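Local coordinates for aldehyde dehydrogenase family protein (Pseudomonas syringae pv. tomato, PDB 6X9L) that oxidises long-chain aliphatic aldehydes such as octanal, probably to the carboxylic acids, with NAD+ as the electron acceptor, at residues E257-D271 with Y417-A431. The protein carries 1 engineered substitution. Sequence-based numbering, arbitrary orientation.
Sequences ELGGKSPNILLPDAD and YGLGAHVQGQDLELA. With NAD (nicotinamide-adenine-dinucleotide), chain D.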
loop_
_atom_site.group_PDB
_atom_site.type_symbol
_atom_site.label_atom_id
_atom_site.label_comp_id
_atom_site.label_asym_id
_atom_site.label_seq_id
_atom_site.Cartn_x
_atom_site.Cartn_y
_atom_site.Cartn_z
ATOM N N GLU A 257 0.063 7.833 7.775
ATOM C CA GLU A 257 -0.948 8.807 8.146
ATOM C C GLU A 257 -0.186 10.107 8.351
ATOM O O GLU A 257 0.544 10.247 9.342
ATOM C CB GLU A 257 -1.675 8.392 9.418
ATOM C CG GLU A 257 -2.361 7.049 9.363
ATOM C CD GLU A 257 -3.813 7.178 8.949
ATOM O OE1 GLU A 257 -4.252 8.337 8.781
ATOM O OE2 GLU A 257 -4.501 6.138 8.787
ATOM N N LEU A 258 -0.339 11.049 7.408
ATOM C CA LEU A 258 0.498 12.247 7.425
ATOM C C LEU A 258 -0.297 13.545 7.569
ATOM O O LEU A 258 -1.349 13.576 8.225
ATOM C CB LEU A 258 1.344 12.275 6.155
ATOM C CG LEU A 258 1.937 10.917 5.770
ATOM C CD1 LEU A 258 2.765 11.072 4.529
ATOM C CD2 LEU A 258 2.771 10.295 6.905
ATOM N N GLY A 259 0.187 14.621 6.944
ATOM C CA GLY A 259 -0.366 15.946 7.164
ATOM C C GLY A 259 -1.746 16.147 6.557
ATOM O O GLY A 259 -2.261 15.325 5.795
ATOM N N GLY A 260 -2.352 17.285 6.914
ATOM C CA GLY A 260 -3.627 17.697 6.348
ATOM C C GLY A 260 -3.834 19.199 6.410
ATOM O O GLY A 260 -3.114 19.929 7.101
ATOM N N LYS A 261 -4.812 19.660 5.633
ATOM C CA LYS A 261 -5.271 21.054 5.615
ATOM C C LYS A 261 -6.786 21.019 5.403
ATOM O O LYS A 261 -7.320 21.465 4.391
ATOM C CB LYS A 261 -4.610 21.878 4.513
ATOM C CG LYS A 261 -3.763 23.017 4.978
ATOM C CD LYS A 261 -4.511 24.091 5.752
ATOM C CE LYS A 261 -3.460 24.885 6.505
ATOM N NZ LYS A 261 -3.900 26.163 7.077
ATOM N N SER A 262 -7.494 20.465 6.367
ATOM C CA SER A 262 -8.838 20.008 6.101
ATOM C C SER A 262 -9.776 21.199 5.949
ATOM O O SER A 262 -9.742 22.129 6.768
ATOM C CB SER A 262 -9.303 19.060 7.208
ATOM O OG SER A 262 -8.443 17.922 7.279
ATOM N N PRO A 263 -10.596 21.230 4.897
ATOM C CA PRO A 263 -11.532 22.341 4.702
ATOM C C PRO A 263 -12.820 22.153 5.486
ATOM O O PRO A 263 -13.239 21.041 5.804
ATOM C CB PRO A 263 -11.804 22.306 3.193
ATOM C CG PRO A 263 -11.649 20.861 2.824
ATOM C CD PRO A 263 -10.571 20.302 3.755
ATOM N N ASN A 264 -13.441 23.286 5.804
ATOM C CA ASN A 264 -14.780 23.348 6.383
ATOM C C ASN A 264 -15.586 24.298 5.495
ATOM O O ASN A 264 -15.406 25.523 5.563
ATOM C CB ASN A 264 -14.727 23.816 7.835
ATOM C CG ASN A 264 -16.060 23.694 8.544
ATOM O OD1 ASN A 264 -17.006 23.104 8.019
ATOM N ND2 ASN A 264 -16.139 24.249 9.747
ATOM N N ILE A 265 -16.442 23.728 4.642
ATOM C CA ILE A 265 -17.315 24.501 3.764
ATOM C C ILE A 265 -18.636 24.744 4.481
ATOM O O ILE A 265 -19.342 23.794 4.834
ATOM C CB ILE A 265 -17.573 23.784 2.429
ATOM C CG1 ILE A 265 -16.307 23.640 1.574
ATOM C CG2 ILE A 265 -18.645 24.536 1.642
ATOM C CD1 ILE A 265 -16.572 22.925 0.245
ATOM N N LEU A 266 -18.980 26.013 4.678
ATOM C CA LEU A 266 -20.323 26.406 5.069
ATOM C C LEU A 266 -21.091 26.745 3.789
ATOM O O LEU A 266 -20.794 27.739 3.116
ATOM C CB LEU A 266 -20.287 27.578 6.053
ATOM C CG LEU A 266 -19.881 27.170 7.480
ATOM C CD1 LEU A 266 -18.568 26.329 7.508
ATOM C CD2 LEU A 266 -19.767 28.381 8.399
ATOM N N LEU A 267 -22.049 25.886 3.444
ATOM C CA LEU A 267 -22.941 26.120 2.325
ATOM C C LEU A 267 -23.897 27.272 2.644
ATOM O O LEU A 267 -24.170 27.558 3.815
ATOM C CB LEU A 267 -23.724 24.841 2.025
ATOM C CG LEU A 267 -22.862 23.659 1.564
ATOM C CD1 LEU A 267 -23.655 22.395 1.564
ATOM C CD2 LEU A 267 -22.282 23.902 0.174
ATOM N N PRO A 268 -24.409 27.956 1.617
ATOM C CA PRO A 268 -25.178 29.192 1.862
ATOM C C PRO A 268 -26.409 29.013 2.740
ATOM O O PRO A 268 -26.845 29.983 3.381
ATOM C CB PRO A 268 -25.571 29.641 0.450
ATOM C CG PRO A 268 -24.583 29.011 -0.446
ATOM C CD PRO A 268 -24.175 27.720 0.183
ATOM N N ASP A 269 -26.979 27.817 2.754
ATOM C CA ASP A 269 -28.215 27.570 3.526
ATOM C C ASP A 269 -27.912 27.156 4.958
ATOM O O ASP A 269 -28.823 26.740 5.628
ATOM C CB ASP A 269 -29.070 26.522 2.824
ATOM C CG ASP A 269 -28.478 25.132 2.847
ATOM O OD1 ASP A 269 -27.317 25.017 3.168
ATOM O OD2 ASP A 269 -29.195 24.195 2.563
ATOM N N ALA A 270 -26.680 27.303 5.411
ATOM C CA ALA A 270 -26.325 26.886 6.784
ATOM C C ALA A 270 -26.700 27.952 7.802
ATOM O O ALA A 270 -26.755 29.083 7.435
ATOM C CB ALA A 270 -24.864 26.568 6.864
ATOM N N ASP A 271 -26.932 27.561 9.047
ATOM C CA ASP A 271 -27.242 28.539 10.112
ATOM C C ASP A 271 -25.893 29.053 10.605
ATOM O O ASP A 271 -25.399 28.549 11.576
ATOM C CB ASP A 271 -28.046 27.854 11.208
ATOM C CG ASP A 271 -28.368 28.733 12.395
ATOM O OD1 ASP A 271 -28.133 29.922 12.319
ATOM O OD2 ASP A 271 -28.857 28.196 13.382
ATOM N N TYR A 417 -3.058 17.917 0.165
ATOM C CA TYR A 417 -3.536 17.007 1.204
ATOM C C TYR A 417 -4.967 16.525 0.911
ATOM O O TYR A 417 -5.624 16.971 -0.039
ATOM C CB TYR A 417 -3.479 17.694 2.582
ATOM C CG TYR A 417 -2.086 18.131 3.039
ATOM C CD1 TYR A 417 -1.102 17.186 3.318
ATOM C CD2 TYR A 417 -1.765 19.480 3.218
ATOM C CE1 TYR A 417 0.161 17.561 3.747
ATOM C CE2 TYR A 417 -0.496 19.867 3.646
ATOM C CZ TYR A 417 0.461 18.896 3.911
ATOM O OH TYR A 417 1.730 19.245 4.325
ATOM N N GLY A 418 -5.453 15.607 1.760
ATOM C CA GLY A 418 -6.809 15.062 1.709
ATOM C C GLY A 418 -7.135 14.104 2.848
ATOM O O GLY A 418 -7.597 12.982 2.622
ATOM N N LEU A 419 -6.889 14.540 4.086
ATOM C CA LEU A 419 -7.073 13.672 5.240
ATOM C C LEU A 419 -8.520 13.697 5.728
ATOM O O LEU A 419 -9.117 12.639 5.990
ATOM C CB LEU A 419 -6.113 14.070 6.361
ATOM C CG LEU A 419 -6.274 13.239 7.629
ATOM C CD1 LEU A 419 -5.657 11.860 7.447
ATOM C CD2 LEU A 419 -5.665 13.961 8.810
ATOM N N GLY A 420 -9.095 14.893 5.853
ATOM C CA GLY A 420 -10.464 15.071 6.274
ATOM C C GLY A 420 -11.071 16.330 5.685
ATOM O O GLY A 420 -10.443 17.016 4.878
ATOM N N ALA A 421 -12.298 16.642 6.104
ATOM C CA ALA A 421 -13.087 17.717 5.518
ATOM C C ALA A 421 -14.412 17.813 6.268
ATOM O O ALA A 421 -14.888 16.832 6.848
ATOM C CB ALA A 421 -13.338 17.474 4.029
ATOM N N HIS A 422 -15.023 19.007 6.212
ATOM C CA HIS A 422 -16.280 19.301 6.892
ATOM C C HIS A 422 -17.258 20.031 5.976
ATOM O O HIS A 422 -16.863 20.889 5.181
ATOM C CB HIS A 422 -16.023 20.140 8.134
ATOM C CG HIS A 422 -15.478 19.354 9.280
ATOM N ND1 HIS A 422 -16.236 19.022 10.382
ATOM C CD2 HIS A 422 -14.250 18.824 9.492
ATOM C CE1 HIS A 422 -15.496 18.320 11.222
ATOM N NE2 HIS A 422 -14.289 18.187 10.706
ATOM N N VAL A 423 -18.546 19.713 6.094
ATOM C CA VAL A 423 -19.578 20.412 5.343
ATOM C C VAL A 423 -20.680 20.825 6.309
ATOM O O VAL A 423 -21.124 20.018 7.139
ATOM C CB VAL A 423 -20.144 19.554 4.201
ATOM C CG1 VAL A 423 -21.208 20.326 3.428
ATOM C CG2 VAL A 423 -19.028 19.153 3.254
ATOM N N GLN A 424 -21.078 22.101 6.230
ATOM C CA GLN A 424 -22.201 22.664 6.970
ATOM C C GLN A 424 -23.282 23.039 5.967
ATOM O O GLN A 424 -23.011 23.748 4.991
ATOM C CB GLN A 424 -21.786 23.893 7.775
ATOM C CG GLN A 424 -20.561 23.698 8.631
ATOM C CD GLN A 424 -20.518 22.336 9.281
ATOM O OE1 GLN A 424 -21.559 21.760 9.635
ATOM N NE2 GLN A 424 -19.302 21.793 9.426
ATOM N N GLY A 425 -24.492 22.561 6.201
ATOM C CA GLY A 425 -25.573 22.820 5.281
ATOM C C GLY A 425 -26.904 22.399 5.862
ATOM O O GLY A 425 -26.972 21.432 6.629
ATOM N N GLN A 426 -27.969 23.126 5.508
ATOM C CA GLN A 426 -29.302 22.747 5.953
ATOM C C GLN A 426 -29.895 21.665 5.052
ATOM O O GLN A 426 -30.420 20.662 5.543
ATOM C CB GLN A 426 -30.212 23.980 6.014
ATOM C CG GLN A 426 -31.062 24.049 7.286
ATOM C CD GLN A 426 -30.819 25.314 8.112
ATOM O OE1 GLN A 426 -30.608 26.400 7.566
ATOM N NE2 GLN A 426 -30.848 25.170 9.433
ATOM N N ASP A 427 -29.828 21.844 3.735
ATOM C CA ASP A 427 -30.291 20.803 2.820
ATOM C C ASP A 427 -29.311 19.633 2.848
ATOM O O ASP A 427 -28.182 19.755 2.360
ATOM C CB ASP A 427 -30.439 21.353 1.406
ATOM C CG ASP A 427 -30.782 20.269 0.400
ATOM O OD1 ASP A 427 -30.978 19.113 0.828
ATOM O OD2 ASP A 427 -30.860 20.552 -0.814
ATOM N N LEU A 428 -29.757 18.489 3.392
ATOM C CA LEU A 428 -28.882 17.327 3.561
ATOM C C LEU A 428 -28.514 16.698 2.220
ATOM O O LEU A 428 -27.387 16.229 2.040
ATOM C CB LEU A 428 -29.544 16.284 4.472
ATOM C CG LEU A 428 -28.804 14.971 4.807
ATOM C CD1 LEU A 428 -27.623 15.211 5.732
ATOM C CD2 LEU A 428 -29.731 13.943 5.429
ATOM N N GLU A 429 -29.454 16.660 1.276
ATOM C CA GLU A 429 -29.138 16.162 -0.058
ATOM C C GLU A 429 -27.976 16.944 -0.659
ATOM O O GLU A 429 -26.962 16.363 -1.059
ATOM C CB GLU A 429 -30.384 16.229 -0.950
ATOM C CG GLU A 429 -30.103 16.154 -2.429
ATOM C CD GLU A 429 -31.365 16.107 -3.267
ATOM O OE1 GLU A 429 -32.129 17.101 -3.284
ATOM O OE2 GLU A 429 -31.598 15.070 -3.920
ATOM N N LEU A 430 -28.086 18.273 -0.688
ATOM C CA LEU A 430 -27.010 19.083 -1.243
ATOM C C LEU A 430 -25.701 18.834 -0.506
ATOM O O LEU A 430 -24.652 18.658 -1.136
ATOM C CB LEU A 430 -27.383 20.563 -1.193
ATOM C CG LEU A 430 -26.207 21.493 -1.503
ATOM C CD1 LEU A 430 -25.864 21.528 -2.992
ATOM C CD2 LEU A 430 -26.504 22.874 -0.978
ATOM N N ALA A 431 -25.749 18.794 0.829
ATOM C CA ALA A 431 -24.531 18.610 1.616
ATOM C C ALA A 431 -23.852 17.271 1.308
ATOM O O ALA A 431 -22.620 17.191 1.244
ATOM C CB ALA A 431 -24.856 18.731 3.103
HETATM P PA NAD D . 7.094 13.747 12.958
HETATM O O1A NAD D . 6.857 13.419 11.527
HETATM O O2A NAD D . 8.141 14.771 13.165
HETATM O O5B NAD D . 7.433 12.415 13.814
HETATM C C5B NAD D . 6.542 11.316 13.846
HETATM C C4B NAD D . 7.271 10.059 14.341
HETATM O O4B NAD D . 8.307 9.744 13.434
HETATM C C3B NAD D . 7.959 10.249 15.686
HETATM O O3B NAD D . 7.865 9.026 16.405
HETATM C C2B NAD D . 9.410 10.522 15.327
HETATM O O2B NAD D . 10.318 10.099 16.322
HETATM C C1B NAD D . 9.551 9.642 14.117
HETATM N N9A NAD D . 10.553 10.095 13.162
HETATM C C8A NAD D . 11.000 11.376 12.914
HETATM N N7A NAD D . 11.884 11.299 11.889
HETATM C C5A NAD D . 11.996 10.008 11.498
HETATM C C6A NAD D . 12.742 9.380 10.513
HETATM N N6A NAD D . 13.428 10.106 9.631
HETATM N N1A NAD D . 12.616 8.016 10.348
HETATM C C2A NAD D . 11.769 7.283 11.145
HETATM N N3A NAD D . 11.026 7.908 12.124
HETATM C C4A NAD D . 11.153 9.245 12.288
HETATM O O3 NAD D . 5.668 14.102 13.617
HETATM P PN NAD D . 5.155 15.501 14.223
HETATM O O1N NAD D . 5.126 16.523 13.149
HETATM O O2N NAD D . 5.868 15.787 15.480
HETATM O O5D NAD D . 3.651 14.930 14.510
HETATM C C5D NAD D . 2.537 15.678 14.089
HETATM C C4D NAD D . 2.212 15.301 12.642
HETATM O O4D NAD D . 1.571 14.037 12.608
HETATM C C3D NAD D . 1.244 16.297 12.031
HETATM O O3D NAD D . 1.544 16.442 10.665
HETATM C C2D NAD D . -0.071 15.569 12.138
HETATM O O2D NAD D . -1.016 16.017 11.189
HETATM C C1D NAD D . 0.362 14.128 11.884
HETATM N N1N NAD D . -0.714 13.246 12.351
HETATM C C2N NAD D . -1.423 12.511 11.441
HETATM C C3N NAD D . -2.477 11.712 11.862
HETATM C C7N NAD D . -3.296 10.904 10.902
HETATM O O7N NAD D . -4.116 9.908 11.458
HETATM N N7N NAD D . -3.263 11.128 9.586
HETATM C C4N NAD D . -2.814 11.665 13.209
HETATM C C5N NAD D . -2.093 12.423 14.121
HETATM C C6N NAD D . -1.046 13.223 13.679
HETATM O O HOH W 1 -7.090 17.761 4.429
#
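One water is gripped by three groups from both sides of the contact: it accepts from K261 N and from L419 N, and S262 OG bonds to it as well, each at 3.2 Å. At the far end, the carboxylate of D269 grips two successive backbone N-H groups. OD2 takes D427 N at 2.7 Å on its syn side but well out of the carboxylate plane, while OD1 is met by Q426 N at 3.1 Å from above that plane. A chi1 of 69°, which sets CG between the backbone N and carbonyl carbon, turns the group toward this bend, just where D427 N-caps the helix that follows. The clasp closes one end of a parallel strand pair, 263-266 beside 422-424, whose axes lie 12° apart. Four backbone bonds alternate along it: H422 N to P263 O, I265 N to H422 O, Q424 N to I265 O and L267 N to Q424 O. On the face bearing N264, L266, H422 and Q424, side chains add a bond of their own. Q424 NE2 reaches N264 OD1 at 3.0 Å, nearly straight at 164°, with the two amide planes almost perpendicular; the bend of Q424 at chi2 brings its amide back along the strand, and its CG lies 3.5 Å from L266 CD1. Beyond the strands, L267 CD1 fits among V423 CG1, L430 CD2 and A431. Toward the cofactor, G260 CA sits over one face of the Y417 ring, a CH-pi contact. The L419 side chain lies against the nicotinamide carboxamide, whose N7N donates weakly to E257 OE1 and L258 O. The two segments thus run from the nicotinamide site into the catalytic domain's mixed sheet, where strands 296-300 and 442-445 flank the pair, and helix 405-413 packs against P263, I265 and L267.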